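Local coordinates for protein rhino (Drosophila simulans, PDB 5XYW) that probably acts in heterochromatin as an HP1-like protein, its chromo shadow domain serving as a platform for binding partner proteins, at residues G9-G13 / C37-A42. Residues are numbered along the deposited sequence; the frame is centred on the assembly and turned at random.
Sequences GLDRG and CSSIDA
Arg12 reaches from the loop ahead of strand 16-24 to Asp41 on strand 40-44, the two side chains approaching from opposite directions. Its NE meets Asp41 OD2 at 3.3 Å in a salt bridge whose hydrogen bond is weak, the N-H...O angle being only 121°. Guanidinium and carboxylate planes stand 54° apart, unlike a coplanar, two-pronged pairing. A long, flexible arginine suits this place: its chain, bent near its end, carries the charged group past the acid toward the turn before the strand, where Ser39 OG lies 3.2 Å from Arg12 NH2. Asp41, short and buried, keeps its carboxylate close to the backbone; CG is anti to the carbonyl carbon (chi1 -72°), and OD2 accepts a weak hydrogen bond from Trp34 NE1 on the adjacent strand 28-34. Leu10 lies loosely alongside, its CB 4.0 Å from Asp41 OD2, and also touches a polar side chain of another protein's chain. In this chromo shadow domain the contact thus ties the N-terminal loop to strand 40-44, an outermost strand of the sheet within this chain. If the acid is ionised, the nearby positive charge of Arg12 would probably help stabilise it, though the oblique geometry suggests electrostatic attraction more than a tightly directed bond.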
loop_
_atom_site.group_PDB
_atom_site.type_symbol
_atom_site.label_atom_id
_atom_site.label_comp_id
_atom_site.label_asym_id
_atom_site.label_seq_id
_atom_site.Cartn_x
_atom_site.Cartn_y
_atom_site.Cartn_z
ATOM N N GLY A 9 1.901 7.301 -21.007
ATOM C CA GLY A 9 2.656 6.984 -19.812
ATOM C C GLY A 9 1.853 7.226 -18.552
ATOM O O GLY A 9 0.891 7.984 -18.565
ATOM N N LEU A 10 2.253 6.561 -17.471
ATOM C CA LEU A 10 1.629 6.706 -16.156
ATOM C C LEU A 10 2.550 7.444 -15.198
ATOM O O LEU A 10 2.100 8.105 -14.267
ATOM C CB LEU A 10 1.308 5.351 -15.532
ATOM C CG LEU A 10 0.422 4.207 -16.010
ATOM C CD1 LEU A 10 0.577 3.833 -17.478
ATOM C CD2 LEU A 10 0.832 3.057 -15.140
ATOM N N ASP A 11 3.851 7.269 -15.370
ATOM C CA ASP A 11 4.787 8.166 -14.706
ATOM C C ASP A 11 5.399 9.036 -15.794
ATOM O O ASP A 11 6.333 8.648 -16.504
ATOM C CB ASP A 11 5.850 7.428 -13.924
ATOM C CG ASP A 11 6.612 8.343 -13.011
ATOM O OD1 ASP A 11 7.420 9.140 -13.533
ATOM O OD2 ASP A 11 6.400 8.273 -11.778
ATOM N N ARG A 12 4.836 10.226 -15.902
ATOM C CA ARG A 12 4.949 11.056 -17.077
ATOM C C ARG A 12 5.909 12.210 -16.854
ATOM O O ARG A 12 5.839 13.235 -17.534
ATOM C CB ARG A 12 3.558 11.568 -17.434
ATOM C CG ARG A 12 2.472 10.877 -16.615
ATOM C CD ARG A 12 1.111 11.514 -16.797
ATOM N NE ARG A 12 0.049 10.510 -16.774
ATOM C CZ ARG A 12 -1.216 10.751 -17.110
ATOM N NH1 ARG A 12 -1.580 11.968 -17.488
ATOM N NH2 ARG A 12 -2.121 9.782 -17.066
ATOM N N GLY A 13 6.810 12.032 -15.896
ATOM C CA GLY A 13 7.789 13.051 -15.568
ATOM C C GLY A 13 7.181 14.394 -15.201
ATOM O O GLY A 13 7.633 15.436 -15.670
ATOM N N CYS A 37 -2.601 18.087 -14.563
ATOM C CA CYS A 37 -2.969 16.874 -15.317
ATOM C C CYS A 37 -4.447 16.419 -15.337
ATOM O O CYS A 37 -4.892 15.846 -16.332
ATOM C CB CYS A 37 -2.121 15.708 -14.804
ATOM S SG CYS A 37 -2.395 14.152 -15.667
ATOM N N SER A 38 -5.186 16.648 -14.250
ATOM C CA SER A 38 -6.606 16.256 -14.135
ATOM C C SER A 38 -6.862 14.736 -14.085
ATOM O O SER A 38 -7.998 14.296 -13.862
ATOM C CB SER A 38 -7.430 16.859 -15.279
ATOM O OG SER A 38 -7.365 18.275 -15.264
ATOM N N SER A 39 -5.830 13.924 -14.282
ATOM C CA SER A 39 -6.027 12.485 -14.174
ATOM C C SER A 39 -5.346 11.882 -12.930
ATOM O O SER A 39 -4.364 12.411 -12.409
ATOM C CB SER A 39 -5.542 11.784 -15.446
ATOM O OG SER A 39 -4.134 11.666 -15.477
ATOM N N ILE A 40 -5.916 10.785 -12.452
ATOM C CA ILE A 40 -5.397 10.047 -11.312
ATOM C C ILE A 40 -4.664 8.815 -11.804
ATOM O O ILE A 40 -5.086 8.173 -12.764
ATOM C CB ILE A 40 -6.521 9.622 -10.362
ATOM C CG1 ILE A 40 -7.473 10.803 -10.144
ATOM C CG2 ILE A 40 -5.962 9.062 -9.068
ATOM C CD1 ILE A 40 -8.736 10.450 -9.426
ATOM N N ASP A 41 -3.553 8.507 -11.160
ATOM C CA ASP A 41 -2.733 7.381 -11.545
ATOM C C ASP A 41 -2.527 6.493 -10.346
ATOM O O ASP A 41 -2.402 6.975 -9.209
ATOM C CB ASP A 41 -1.384 7.828 -12.102
ATOM C CG ASP A 41 -1.502 8.445 -13.463
ATOM O OD1 ASP A 41 -2.640 8.734 -13.885
ATOM O OD2 ASP A 41 -0.459 8.652 -14.109
ATOM N N ALA A 42 -2.532 5.189 -10.613
ATOM C CA ALA A 42 -2.118 4.208 -9.637
ATOM C C ALA A 42 -0.618 4.110 -9.789
ATOM O O ALA A 42 -0.114 3.947 -10.902
ATOM C CB ALA A 42 -2.787 2.884 -9.875
#